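Local coordinates for NTF2 domain-containing protein (Chaetomium thermophilum, PDB 4X2M), which probably serves as the NTF2-like partner of Mex67 in exporting messenger RNA through nuclear pores, as Mtr2 does in other fungi, at residues E65-H70 with K83-D88; F92-I97 with M121-T126; V152-P157 with I175-Y180. All coordinates share one frame; numbering follows the deposited sequence.

Interaction 1. Residues E65-H70 with K83-D88; sequences EQRAQH and KPVRYD
With Q66 CG set trans to the backbone N (chi1 -179°) and the rest of the chain drawn out straight, the amide reaches from the helix to the hydroxyl of Y87, whose ring leaves its strand beside its own backbone N. The two side chains approach from opposite directions, and OE1 of Q66 comes within 3.1 Å of Y87 OH, at the edge of the ring and near its plane, with the amide turned 45° from it. The same hydroxyl is hydrogen-bonded to that of Y180 on strand 173-182. V85 packs against the helix next to the amide: CG2 lies 3.8 Å from R67 CA and also touches R67 CG, the two side chains crossing at about a right angle. P84, where the chain turns a corner, lays its CB 3.7 Å from H70 O and near R67 O, at the end of the helix. H70 is the first residue beyond the helix, and its ring stacks on F133 of the next strand. Helix 65-69 and strand 85-88 run at 122° to each other, an instance of the helix laid across a curved sheet that defines the NTF2-like cone fold.

Interaction 2. Residues F92-I97 with M121-T126; sequences FDVHVI and MMMALT
D93 with T126 and H95 with A124 form the hydrogen-bonded pairs, and V94 with L125 and V96 with M123 the non-hydrogen-bonded pairs, of an antiparallel arrangement at one border of the NTF2-like sheet. The backbone bonds are short, and those given by T126 N and A124 N are also nearly straight: T126 N lies 2.8 Å from D93 O, A124 N 2.7 Å from H95 O, and I97 N 2.8 Å from M122 O, the last continuing the pairing where the first strand turns a corner. Between them run CA-H...O contacts, such as V94 CA to A124 O at 3.3 Å. Apolar contacts differ from face to face. Beside V94 and L125, which helix 3-20 packs against, V94 CG2 meets M123 SD at 3.9 Å, and L125 CD1 touches F92 CD1; F92 also lies on A8 and K9 of that helix. Around the corner at I97, the bend of M122 at its last torsion (chi3 63°) swings CE to within 3.6 Å of I97 CG2, while I97 CD1 rests on A124 CB. Polar groups gather on the face carrying D93 and T126, where a water lies among D93 OD2, T126 OG1 and A124 O, 2.9 Å from this last oxygen.

Interaction 3. Residues V152-P157 with I175-Y180; sequences VFILVP and IASHKY
F153 and H178 face each other across a non-hydrogen-bonded pair in an antiparallel sheet whose register slips at a classic beta bulge, in the curved central sheet of the NTF2-like fold. The side chain of F153 can be followed outward from CB, which sits 3.9 Å from S177 O, beside the backbone of the partner strand. With CG beside the backbone N (chi1 -58°), CD1 passes between two neighbours, H178 CD2 at 3.8 Å and the branches of I175. CE1 then comes over the centre of the imidazole face, 3.4 Å from H178 CD2, and also touches I175 CD1. At the tip, F153 CZ lies 3.7 Å from H178 NE2. The result is an offset stack of the F153 and H178 rings, centroids 4.4 Å apart and planes inclined by 26°, in which both side chains point the same way. The rings of F11 and Y15, from helix 3-20, meet F153 edge-to-face. H178 is itself held by its nitrogens, NE2 bonding to D151 and ND1 to Y29. Replacing H178 with an alanine is likely to leave the F153 ring without its flat neighbour, and D151 and Y29 without the imidazole nitrogens they bond. At the bulge, A176 and S177 both face I154: A176 N makes a nearly straight 2.8 Å bond to I154 O (173° at the hydrogen), whereas S177 N reaches the same oxygen only weakly, at 3.5 Å. The slip turns A176 CB toward V156 CG1 and brings I175 opposite L155, where CD2 of the leucine crosses CG1 of the isoleucine. On the face that bears I154, the CD1 of that residue lies against S177 CB. There a water also joins the strands, donating to V152 O at 2.8 Å and bonded as well to S177 OG.

One curved sheet supports all three contacts, and their chemistry follows their depth in it. Interaction 3 is the buried one, near the middle of the chain, and combines backbone pairing with aromatic stacking. Interaction 2 pairs the border strand with its neighbour, and so leaves several residues exposed; backbone bonds from L125 to F153 and from M123 to L155 continue it directly into interaction 3, about 9 Å away between centres. Interaction 1 uses the other end of the same border strand, about 28 Å from interaction 2 between centres, yet it has no strand pairing: side chains pack a helix there. It reaches interaction 3 through side-chain hydroxyls, not backbone bonds.

Interaction 1. Residues E65-H70 with K83-D88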
ATOM      1  N   GLU A  65      11.760  -7.542  -8.922  1.00 25.60           N
ATOM      2  CA  GLU A  65      12.348  -7.414 -10.247  1.00 29.00           C
ATOM      3  C   GLU A  65      12.850  -5.996 -10.491  1.00 30.37           C
ATOM      4  O   GLU A  65      13.844  -5.791 -11.189  1.00 27.50           O
ATOM      5  CB  GLU A  65      11.327  -7.808 -11.316  1.00 34.96           C
ATOM      6  CG  GLU A  65      11.021  -9.301 -11.349  1.00 42.59           C
ATOM      7  CD  GLU A  65       9.879  -9.651 -12.286  1.00 48.83           C
ATOM      8  OE1 GLU A  65       9.143  -8.733 -12.707  1.00 44.99           O
ATOM      9  OE2 GLU A  65       9.714 -10.850 -12.599  1.00 53.99           O
ATOM     10  N   GLN A  66      12.156  -5.018  -9.918  1.00 28.63           N
ATOM     11  CA  GLN A  66      12.575  -3.625 -10.021  1.00 28.64           C
ATOM     12  C   GLN A  66      13.916  -3.414  -9.320  1.00 26.64           C
ATOM     13  O   GLN A  66      14.792  -2.719  -9.834  1.00 25.89           O
ATOM     14  CB  GLN A  66      11.512  -2.699  -9.426  1.00 29.26           C
ATOM     15  CG  GLN A  66      11.852  -1.221  -9.524  1.00 28.60           C
ATOM     16  CD  GLN A  66      10.707  -0.330  -9.085  1.00 27.29           C
ATOM     17  OE1 GLN A  66      10.275  -0.374  -7.934  1.00 28.99           O
ATOM     18  NE2 GLN A  66      10.206   0.485 -10.005  1.00 21.54           N
ATOM     19  N   ARG A  67      14.075  -4.018  -8.145  1.00 25.48           N
ATOM     20  CA  ARG A  67      15.339  -3.946  -7.418  1.00 28.25           C
ATOM     21  C   ARG A  67      16.465  -4.589  -8.222  1.00 31.07           C
ATOM     22  O   ARG A  67      17.555  -4.028  -8.335  1.00 32.40           O
ATOM     23  CB  ARG A  67      15.219  -4.616  -6.046  1.00 27.52           C
ATOM     24  CG  ARG A  67      14.445  -3.793  -5.024  1.00 30.39           C
ATOM     25  CD  ARG A  67      14.603  -4.343  -3.611  1.00 30.63           C
ATOM     26  NE  ARG A  67      13.922  -5.621  -3.422  1.00 32.72           N
ATOM     27  CZ  ARG A  67      12.631  -5.750  -3.125  1.00 35.00           C
ATOM     28  NH1 ARG A  67      11.859  -4.678  -2.988  1.00 32.68           N
ATOM     29  NH2 ARG A  67      12.105  -6.956  -2.968  1.00 33.76           N
ATOM     30  N   ALA A  68      16.196  -5.767  -8.777  1.00 29.59           N
ATOM     31  CA  ALA A  68      17.182  -6.484  -9.579  1.00 30.90           C
ATOM     32  C   ALA A  68      17.595  -5.652 -10.788  1.00 31.08           C
ATOM     33  O   ALA A  68      18.769  -5.617 -11.161  1.00 28.83           O
ATOM     34  CB  ALA A  68      16.629  -7.828 -10.024  1.00 32.15           C
ATOM     35  N   GLN A  69      16.619  -4.985 -11.394  1.00 28.67           N
ATOM     36  CA  GLN A  69      16.854  -4.163 -12.576  1.00 28.62           C
ATOM     37  C   GLN A  69      17.806  -3.006 -12.281  1.00 31.52           C
ATOM     38  O   GLN A  69      18.562  -2.581 -13.155  1.00 33.32           O
ATOM     39  CB  GLN A  69      15.520  -3.626 -13.107  1.00 33.45           C
ATOM     40  CG  GLN A  69      15.634  -2.603 -14.231  1.00 46.29           C
ATOM     41  CD  GLN A  69      14.286  -2.043 -14.641  1.00 60.97           C
ATOM     42  OE1 GLN A  69      13.239  -2.559 -14.247  1.00 62.72           O
ATOM     43  NE2 GLN A  69      14.304  -0.975 -15.429  1.00 67.94           N
ATOM     44  N   HIS A  70      17.770  -2.510 -11.046  1.00 30.72           N
ATOM     45  CA  HIS A  70      18.582  -1.364 -10.647  1.00 29.67           C
ATOM     46  C   HIS A  70      19.681  -1.763  -9.664  1.00 29.37           C
ATOM     47  O   HIS A  70      20.298  -0.907  -9.031  1.00 26.99           O
ATOM     48  CB  HIS A  70      17.695  -0.278 -10.034  1.00 31.37           C
ATOM     49  CG  HIS A  70      16.723   0.319 -11.004  1.00 30.23           C
ATOM     50  ND1 HIS A  70      17.057   1.359 -11.845  1.00 31.20           N
ATOM     51  CD2 HIS A  70      15.431   0.018 -11.273  1.00 30.45           C
ATOM     52  CE1 HIS A  70      16.011   1.676 -12.586  1.00 31.24           C
ATOM     53  NE2 HIS A  70      15.011   0.878 -12.260  1.00 33.34           N
ATOM     54  N   LYS A  83      21.718   2.437  -2.546  1.00 24.40           N
ATOM     55  CA  LYS A  83      20.575   1.533  -2.484  1.00 24.98           C
ATOM     56  C   LYS A  83      19.867   1.465  -3.839  1.00 29.06           C
ATOM     57  O   LYS A  83      19.604   2.504  -4.446  1.00 25.75           O
ATOM     58  CB  LYS A  83      19.600   1.979  -1.394  1.00 29.63           C
ATOM     59  CG  LYS A  83      18.313   1.177  -1.357  1.00 36.96           C
ATOM     60  CD  LYS A  83      17.612   1.312  -0.015  1.00 41.20           C
ATOM     61  CE  LYS A  83      18.247   0.398   1.021  1.00 56.32           C
ATOM     62  NZ  LYS A  83      17.454   0.325   2.276  1.00 67.15           N
ATOM     63  N   PRO A  84      19.571   0.243  -4.326  1.00 26.07           N
ATOM     64  CA  PRO A  84      18.913   0.105  -5.631  1.00 25.08           C
ATOM     65  C   PRO A  84      17.604   0.883  -5.764  1.00 27.54           C
ATOM     66  O   PRO A  84      17.423   1.576  -6.763  1.00 29.52           O
ATOM     67  CB  PRO A  84      18.645  -1.399  -5.723  1.00 24.39           C
ATOM     68  CG  PRO A  84      19.735  -2.010  -4.938  1.00 26.31           C
ATOM     69  CD  PRO A  84      19.963  -1.072  -3.782  1.00 29.33           C
ATOM     70  N   VAL A  85      16.706   0.751  -4.790  1.00 28.58           N
ATOM     71  CA  VAL A  85      15.393   1.392  -4.854  1.00 24.30           C
ATOM     72  C   VAL A  85      14.968   1.954  -3.498  1.00 23.83           C
ATOM     73  O   VAL A  85      15.131   1.298  -2.468  1.00 24.69           O
ATOM     74  CB  VAL A  85      14.313   0.400  -5.344  1.00 24.45           C
ATOM     75  CG1 VAL A  85      12.962   1.092  -5.484  1.00 28.27           C
ATOM     76  CG2 VAL A  85      14.727  -0.234  -6.666  1.00 22.79           C
ATOM     77  N   ARG A  86      14.423   3.169  -3.504  1.00 22.00           N
ATOM     78  CA  ARG A  86      13.858   3.764  -2.296  1.00 22.02           C
ATOM     79  C   ARG A  86      12.610   4.585  -2.606  1.00 24.23           C
ATOM     80  O   ARG A  86      12.627   5.453  -3.479  1.00 24.99           O
ATOM     81  CB  ARG A  86      14.887   4.649  -1.589  1.00 26.94           C
ATOM     82  CG  ARG A  86      14.448   5.084  -0.197  1.00 30.15           C
ATOM     83  CD  ARG A  86      15.427   6.047   0.458  1.00 31.14           C
ATOM     84  NE  ARG A  86      15.134   7.444   0.130  1.00 29.71           N
ATOM     85  CZ  ARG A  86      15.973   8.291  -0.468  1.00 32.69           C
ATOM     86  NH1 ARG A  86      17.193   7.915  -0.832  1.00 32.00           N
ATOM     87  NH2 ARG A  86      15.583   9.535  -0.706  1.00 31.59           N
ATOM     88  N   TYR A  87      11.531   4.298  -1.882  1.00 25.05           N
ATOM     89  CA  TYR A  87      10.284   5.048  -2.001  1.00 24.92           C
ATOM     90  C   TYR A  87      10.176   6.116  -0.916  1.00 25.93           C
ATOM     91  O   TYR A  87      10.312   5.818   0.270  1.00 23.93           O
ATOM     92  CB  TYR A  87       9.084   4.103  -1.918  1.00 22.76           C
ATOM     93  CG  TYR A  87       8.791   3.360  -3.201  1.00 21.81           C
ATOM     94  CD1 TYR A  87       9.533   2.246  -3.570  1.00 20.10           C
ATOM     95  CD2 TYR A  87       7.763   3.767  -4.040  1.00 21.76           C
ATOM     96  CE1 TYR A  87       9.265   1.565  -4.744  1.00 21.39           C
ATOM     97  CE2 TYR A  87       7.486   3.093  -5.213  1.00 23.77           C
ATOM     98  CZ  TYR A  87       8.240   1.993  -5.561  1.00 23.38           C
ATOM     99  OH  TYR A  87       7.966   1.322  -6.729  1.00 21.25           O
ATOM    100  N   ASP A  88       9.934   7.355  -1.336  1.00 25.08           N
ATOM    101  CA  ASP A  88       9.690   8.462  -0.414  1.00 25.99           C
ATOM    102  C   ASP A  88       8.286   9.022  -0.610  1.00 25.82           C
ATOM    103  O   ASP A  88       7.935   9.457  -1.707  1.00 28.84           O
ATOM    104  CB  ASP A  88      10.720   9.576  -0.616  1.00 29.22           C
ATOM    105  CG  ASP A  88      12.095   9.204  -0.097  1.00 35.33           C
ATOM    106  OD1 ASP A  88      12.315   8.018   0.226  1.00 35.11           O
ATOM    107  OD2 ASP A  88      12.956  10.105  -0.012  1.00 33.12           O
TER

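Interaction 2. Residues F92-I97 with M121-T126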
ATOM      1  N   PHE A  92      -0.279  12.621   1.317  1.00 20.54           N
ATOM      2  CA  PHE A  92      -1.424  11.802   0.949  1.00 22.49           C
ATOM      3  C   PHE A  92      -2.745  12.491   1.278  1.00 23.76           C
ATOM      4  O   PHE A  92      -2.800  13.410   2.097  1.00 25.02           O
ATOM      5  CB  PHE A  92      -1.359  10.438   1.645  1.00 24.99           C
ATOM      6  CG  PHE A  92      -1.419  10.513   3.144  1.00 26.88           C
ATOM      7  CD1 PHE A  92      -2.635  10.468   3.806  1.00 29.94           C
ATOM      8  CD2 PHE A  92      -0.259  10.618   3.893  1.00 30.27           C
ATOM      9  CE1 PHE A  92      -2.693  10.534   5.187  1.00 29.59           C
ATOM     10  CE2 PHE A  92      -0.310  10.683   5.273  1.00 30.18           C
ATOM     11  CZ  PHE A  92      -1.529  10.640   5.919  1.00 28.31           C
ATOM     12  N   ASP A  93      -3.802  12.029   0.620  1.00 25.55           N
ATOM     13  CA  ASP A  93      -5.144  12.566   0.795  1.00 29.15           C
ATOM     14  C   ASP A  93      -6.112  11.406   0.974  1.00 26.29           C
ATOM     15  O   ASP A  93      -6.002  10.395   0.278  1.00 25.93           O
ATOM     16  CB  ASP A  93      -5.543  13.424  -0.408  1.00 33.09           C
ATOM     17  CG  ASP A  93      -6.993  13.866  -0.358  1.00 39.12           C
ATOM     18  OD1 ASP A  93      -7.305  14.805   0.402  1.00 34.24           O
ATOM     19  OD2 ASP A  93      -7.821  13.277  -1.087  1.00 41.96           O
ATOM     20  N   VAL A  94      -7.053  11.549   1.903  1.00 22.03           N
ATOM     21  CA  VAL A  94      -8.011  10.483   2.181  1.00 24.08           C
ATOM     22  C   VAL A  94      -9.440  11.013   2.214  1.00 23.32           C
ATOM     23  O   VAL A  94      -9.714  12.093   2.741  1.00 27.23           O
ATOM     24  CB  VAL A  94      -7.687   9.766   3.515  1.00 26.26           C
ATOM     25  CG1 VAL A  94      -7.600  10.764   4.666  1.00 29.95           C
ATOM     26  CG2 VAL A  94      -8.718   8.679   3.809  1.00 29.66           C
ATOM     27  N   HIS A  95     -10.340  10.226   1.633  1.00 29.42           N
ATOM     28  CA  HIS A  95     -11.742  10.591   1.484  1.00 34.92           C
ATOM     29  C   HIS A  95     -12.616   9.384   1.814  1.00 35.15           C
ATOM     30  O   HIS A  95     -12.440   8.311   1.238  1.00 33.22           O
ATOM     31  CB  HIS A  95     -12.002  11.087   0.059  1.00 40.30           C
ATOM     32  CG  HIS A  95     -13.451  11.232  -0.285  1.00 55.10           C
ATOM     33  ND1 HIS A  95     -14.270  12.164   0.313  1.00 70.15           N
ATOM     34  CD2 HIS A  95     -14.223  10.569  -1.177  1.00 57.70           C
ATOM     35  CE1 HIS A  95     -15.487  12.067  -0.194  1.00 69.77           C
ATOM     36  NE2 HIS A  95     -15.485  11.106  -1.099  1.00 64.52           N
ATOM     37  N   VAL A  96     -13.558   9.559   2.736  1.00 33.14           N
ATOM     38  CA  VAL A  96     -14.456   8.474   3.117  1.00 29.45           C
ATOM     39  C   VAL A  96     -15.530   8.282   2.051  1.00 27.43           C
ATOM     40  O   VAL A  96     -16.358   9.164   1.828  1.00 34.16           O
ATOM     41  CB  VAL A  96     -15.121   8.743   4.487  1.00 31.24           C
ATOM     42  CG1 VAL A  96     -16.112   7.633   4.838  1.00 27.28           C
ATOM     43  CG2 VAL A  96     -14.066   8.866   5.577  1.00 37.45           C
ATOM     44  N   ILE A  97     -15.508   7.124   1.396  1.00 22.57           N
ATOM     45  CA  ILE A  97     -16.480   6.815   0.351  1.00 23.76           C
ATOM     46  C   ILE A  97     -17.794   6.362   0.973  1.00 25.32           C
ATOM     47  O   ILE A  97     -18.873   6.762   0.536  1.00 30.94           O
ATOM     48  CB  ILE A  97     -15.972   5.701  -0.595  1.00 29.39           C
ATOM     49  CG1 ILE A  97     -14.633   6.084  -1.226  1.00 36.57           C
ATOM     50  CG2 ILE A  97     -17.014   5.402  -1.676  1.00 35.13           C
ATOM     51  CD1 ILE A  97     -13.962   4.926  -1.950  1.00 38.23           C
ATOM     52  N   MET A 121     -15.269   2.472   7.936  1.00 33.47           N
ATOM     53  CA  MET A 121     -15.093   3.321   6.763  1.00 33.91           C
ATOM     54  C   MET A 121     -14.523   2.557   5.575  1.00 30.51           C
ATOM     55  O   MET A 121     -13.598   1.757   5.730  1.00 29.00           O
ATOM     56  CB  MET A 121     -14.151   4.487   7.071  1.00 38.67           C
ATOM     57  CG  MET A 121     -14.408   5.218   8.377  1.00 51.86           C
ATOM     58  SD  MET A 121     -13.114   6.428   8.719  1.00 52.16           S
ATOM     59  CE  MET A 121     -11.711   5.363   9.056  1.00 50.80           C
ATOM     60  N   MET A 122     -15.079   2.806   4.394  1.00 25.15           N
ATOM     61  CA  MET A 122     -14.371   2.524   3.153  1.00 22.00           C
ATOM     62  C   MET A 122     -13.752   3.833   2.676  1.00 25.26           C
ATOM     63  O   MET A 122     -14.458   4.826   2.498  1.00 26.29           O
ATOM     64  CB  MET A 122     -15.297   1.938   2.090  1.00 23.10           C
ATOM     65  CG  MET A 122     -14.649   1.823   0.717  1.00 25.08           C
ATOM     66  SD  MET A 122     -15.667   0.925  -0.465  1.00 38.82           S
ATOM     67  CE  MET A 122     -17.085   2.009  -0.560  1.00 43.13           C
ATOM     68  N   MET A 123     -12.438   3.825   2.471  1.00 22.07           N
ATOM     69  CA  MET A 123     -11.692   5.050   2.200  1.00 26.67           C
ATOM     70  C   MET A 123     -11.035   5.044   0.828  1.00 26.37           C
ATOM     71  O   MET A 123     -10.537   4.016   0.374  1.00 23.90           O
ATOM     72  CB  MET A 123     -10.614   5.250   3.265  1.00 26.18           C
ATOM     73  CG  MET A 123     -11.148   5.592   4.644  1.00 31.56           C
ATOM     74  SD  MET A 123      -9.841   5.617   5.888  1.00 36.67           S
ATOM     75  CE  MET A 123      -9.516   3.866   6.074  1.00 40.78           C
ATOM     76  N   ALA A 124     -11.038   6.206   0.180  1.00 26.19           N
ATOM     77  CA  ALA A 124     -10.220   6.437  -1.003  1.00 24.47           C
ATOM     78  C   ALA A 124      -8.948   7.149  -0.574  1.00 26.27           C
ATOM     79  O   ALA A 124      -9.001   8.277  -0.085  1.00 25.06           O
ATOM     80  CB  ALA A 124     -10.970   7.263  -2.035  1.00 25.25           C
ATOM     81  N   LEU A 125      -7.810   6.491  -0.766  1.00 22.17           N
ATOM     82  CA  LEU A 125      -6.522   7.031  -0.343  1.00 24.54           C
ATOM     83  C   LEU A 125      -5.635   7.299  -1.551  1.00 25.35           C
ATOM     84  O   LEU A 125      -5.361   6.396  -2.341  1.00 31.22           O
ATOM     85  CB  LEU A 125      -5.830   6.063   0.621  1.00 25.13           C
ATOM     86  CG  LEU A 125      -4.378   6.361   1.004  1.00 26.34           C
ATOM     87  CD1 LEU A 125      -4.276   7.673   1.767  1.00 26.39           C
ATOM     88  CD2 LEU A 125      -3.806   5.217   1.826  1.00 23.67           C
ATOM     89  N   THR A 126      -5.188   8.544  -1.678  1.00 22.30           N
ATOM     90  CA  THR A 126      -4.271   8.937  -2.739  1.00 24.56           C
ATOM     91  C   THR A 126      -2.923   9.299  -2.135  1.00 23.70           C
ATOM     92  O   THR A 126      -2.846  10.119  -1.222  1.00 25.32           O
ATOM     93  CB  THR A 126      -4.806  10.134  -3.551  1.00 28.83           C
ATOM     94  OG1 THR A 126      -6.070   9.798  -4.133  1.00 32.04           O
ATOM     95  CG2 THR A 126      -3.828  10.517  -4.657  1.00 37.56           C
TER
HETATM   96  O   HOH W   1      -8.316  10.408  -1.935  1.00 36.53           O

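Interaction 3. Residues V152-P157 with I175-Y180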
ATOM      1  N   VAL A 152      -3.281   5.059  -5.752  1.00 20.37           N
ATOM      2  CA  VAL A 152      -4.671   5.228  -5.356  1.00 22.87           C
ATOM      3  C   VAL A 152      -5.188   3.921  -4.778  1.00 19.34           C
ATOM      4  O   VAL A 152      -5.286   2.918  -5.485  1.00 22.29           O
ATOM      5  CB  VAL A 152      -5.557   5.659  -6.542  1.00 23.57           C
ATOM      6  CG1 VAL A 152      -6.993   5.879  -6.083  1.00 24.81           C
ATOM      7  CG2 VAL A 152      -5.009   6.925  -7.184  1.00 26.68           C
ATOM      8  N   PHE A 153      -5.523   3.944  -3.491  1.00 20.62           N
ATOM      9  CA  PHE A 153      -6.041   2.767  -2.805  1.00 23.69           C
ATOM     10  C   PHE A 153      -7.510   2.941  -2.451  1.00 27.61           C
ATOM     11  O   PHE A 153      -7.966   4.054  -2.183  1.00 26.29           O
ATOM     12  CB  PHE A 153      -5.262   2.485  -1.515  1.00 20.19           C
ATOM     13  CG  PHE A 153      -3.790   2.273  -1.711  1.00 20.56           C
ATOM     14  CD1 PHE A 153      -3.291   1.023  -2.041  1.00 21.57           C
ATOM     15  CD2 PHE A 153      -2.899   3.314  -1.521  1.00 21.57           C
ATOM     16  CE1 PHE A 153      -1.933   0.825  -2.205  1.00 23.78           C
ATOM     17  CE2 PHE A 153      -1.543   3.122  -1.679  1.00 21.63           C
ATOM     18  CZ  PHE A 153      -1.059   1.876  -2.024  1.00 21.57           C
ATOM     19  N   ILE A 154      -8.246   1.834  -2.461  1.00 21.99           N
ATOM     20  CA  ILE A 154      -9.518   1.762  -1.755  1.00 18.32           C
ATOM     21  C   ILE A 154      -9.317   0.832  -0.568  1.00 20.21           C
ATOM     22  O   ILE A 154      -8.996  -0.344  -0.741  1.00 24.76           O
ATOM     23  CB  ILE A 154     -10.668   1.257  -2.646  1.00 21.72           C
ATOM     24  CG1 ILE A 154     -10.950   2.268  -3.760  1.00 29.47           C
ATOM     25  CG2 ILE A 154     -11.934   1.033  -1.815  1.00 25.18           C
ATOM     26  CD1 ILE A 154     -11.916   1.776  -4.817  1.00 40.91           C
ATOM     27  N   LEU A 155      -9.514   1.367   0.633  1.00 20.00           N
ATOM     28  CA  LEU A 155      -9.291   0.610   1.858  1.00 21.13           C
ATOM     29  C   LEU A 155     -10.610   0.240   2.516  1.00 26.80           C
ATOM     30  O   LEU A 155     -11.551   1.031   2.518  1.00 24.56           O
ATOM     31  CB  LEU A 155      -8.432   1.410   2.839  1.00 22.47           C
ATOM     32  CG  LEU A 155      -7.054   1.857   2.349  1.00 24.67           C
ATOM     33  CD1 LEU A 155      -6.380   2.715   3.406  1.00 26.67           C
ATOM     34  CD2 LEU A 155      -6.185   0.658   2.000  1.00 23.62           C
ATOM     35  N   VAL A 156     -10.669  -0.971   3.065  1.00 22.38           N
ATOM     36  CA  VAL A 156     -11.848  -1.443   3.780  1.00 21.43           C
ATOM     37  C   VAL A 156     -11.438  -1.963   5.157  1.00 24.24           C
ATOM     38  O   VAL A 156     -10.290  -2.362   5.350  1.00 23.39           O
ATOM     39  CB  VAL A 156     -12.585  -2.547   2.997  1.00 20.17           C
ATOM     40  CG1 VAL A 156     -13.149  -1.989   1.699  1.00 21.36           C
ATOM     41  CG2 VAL A 156     -11.659  -3.726   2.719  1.00 21.64           C
ATOM     42  N   PRO A 157     -12.373  -1.956   6.123  1.00 23.95           N
ATOM     43  CA  PRO A 157     -12.021  -2.316   7.502  1.00 22.86           C
ATOM     44  C   PRO A 157     -11.615  -3.775   7.677  1.00 23.92           C
ATOM     45  O   PRO A 157     -12.297  -4.667   7.172  1.00 21.06           O
ATOM     46  CB  PRO A 157     -13.311  -2.032   8.285  1.00 23.85           C
ATOM     47  CG  PRO A 157     -14.168  -1.214   7.383  1.00 29.61           C
ATOM     48  CD  PRO A 157     -13.796  -1.603   5.997  1.00 27.35           C
ATOM     49  N   ILE A 175      -6.483  -3.477   1.569  1.00 22.08           N
ATOM     50  CA  ILE A 175      -6.589  -2.950   0.213  1.00 21.86           C
ATOM     51  C   ILE A 175      -7.579  -3.763  -0.614  1.00 23.80           C
ATOM     52  O   ILE A 175      -7.424  -4.975  -0.767  1.00 24.00           O
ATOM     53  CB  ILE A 175      -5.218  -2.949  -0.501  1.00 22.68           C
ATOM     54  CG1 ILE A 175      -4.198  -2.124   0.285  1.00 25.25           C
ATOM     55  CG2 ILE A 175      -5.347  -2.403  -1.920  1.00 25.28           C
ATOM     56  CD1 ILE A 175      -2.763  -2.427  -0.086  1.00 26.79           C
ATOM     57  N   ALA A 176      -8.591  -3.084  -1.149  1.00 25.49           N
ATOM     58  CA  ALA A 176      -9.572  -3.711  -2.030  1.00 22.38           C
ATOM     59  C   ALA A 176      -9.322  -3.302  -3.479  1.00 24.67           C
ATOM     60  O   ALA A 176      -9.753  -3.982  -4.411  1.00 26.45           O
ATOM     61  CB  ALA A 176     -10.980  -3.335  -1.609  1.00 23.03           C
ATOM     62  N   SER A 177      -8.621  -2.186  -3.656  1.00 22.54           N
ATOM     63  CA  SER A 177      -8.259  -1.696  -4.982  1.00 21.25           C
ATOM     64  C   SER A 177      -6.952  -0.928  -4.915  1.00 24.00           C
ATOM     65  O   SER A 177      -6.665  -0.266  -3.919  1.00 22.13           O
ATOM     66  CB  SER A 177      -9.350  -0.796  -5.562  1.00 27.87           C
ATOM     67  OG  SER A 177      -8.954  -0.263  -6.815  1.00 29.66           O
ATOM     68  N   HIS A 178      -6.158  -1.034  -5.975  1.00 23.69           N
ATOM     69  CA  HIS A 178      -4.851  -0.398  -6.017  1.00 25.06           C
ATOM     70  C   HIS A 178      -4.495   0.005  -7.443  1.00 24.48           C
ATOM     71  O   HIS A 178      -4.423  -0.840  -8.335  1.00 23.82           O
ATOM     72  CB  HIS A 178      -3.786  -1.338  -5.451  1.00 23.80           C
ATOM     73  CG  HIS A 178      -2.412  -0.747  -5.415  1.00 24.00           C
ATOM     74  ND1 HIS A 178      -1.289  -1.499  -5.149  1.00 26.24           N
ATOM     75  CD2 HIS A 178      -1.980   0.525  -5.589  1.00 24.90           C
ATOM     76  CE1 HIS A 178      -0.222  -0.720  -5.176  1.00 25.76           C
ATOM     77  NE2 HIS A 178      -0.615   0.512  -5.440  1.00 26.51           N
ATOM     78  N   LYS A 179      -4.275   1.300  -7.645  1.00 20.21           N
ATOM     79  CA  LYS A 179      -3.793   1.813  -8.922  1.00 21.41           C
ATOM     80  C   LYS A 179      -2.475   2.546  -8.727  1.00 25.63           C
ATOM     81  O   LYS A 179      -2.399   3.533  -7.993  1.00 24.71           O
ATOM     82  CB  LYS A 179      -4.824   2.740  -9.568  1.00 24.30           C
ATOM     83  CG  LYS A 179      -6.147   2.069  -9.890  1.00 33.51           C
ATOM     84  CD  LYS A 179      -7.120   3.052 -10.522  1.00 40.94           C
ATOM     85  CE  LYS A 179      -8.553   2.555 -10.437  1.00 44.84           C
ATOM     86  NZ  LYS A 179      -8.695   1.170 -10.968  1.00 45.28           N
ATOM     87  N   TYR A 180      -1.443   2.047  -9.400  1.00 23.71           N
ATOM     88  CA  TYR A 180      -0.094   2.580  -9.286  1.00 21.12           C
ATOM     89  C   TYR A 180       0.365   3.145 -10.625  1.00 21.96           C
ATOM     90  O   TYR A 180       0.210   2.508 -11.667  1.00 23.46           O
ATOM     91  CB  TYR A 180       0.858   1.481  -8.805  1.00 18.65           C
ATOM     92  CG  TYR A 180       2.324   1.861  -8.752  1.00 24.09           C
ATOM     93  CD1 TYR A 180       3.162   1.628  -9.835  1.00 27.78           C
ATOM     94  CD2 TYR A 180       2.872   2.438  -7.614  1.00 24.17           C
ATOM     95  CE1 TYR A 180       4.501   1.965  -9.788  1.00 26.82           C
ATOM     96  CE2 TYR A 180       4.211   2.780  -7.558  1.00 25.78           C
ATOM     97  CZ  TYR A 180       5.022   2.538  -8.646  1.00 26.73           C
ATOM     98  OH  TYR A 180       6.354   2.875  -8.592  1.00 26.78           O
TER
HETATM   99  O   HOH W   2      -7.652   2.030  -6.604  1.00 24.44           O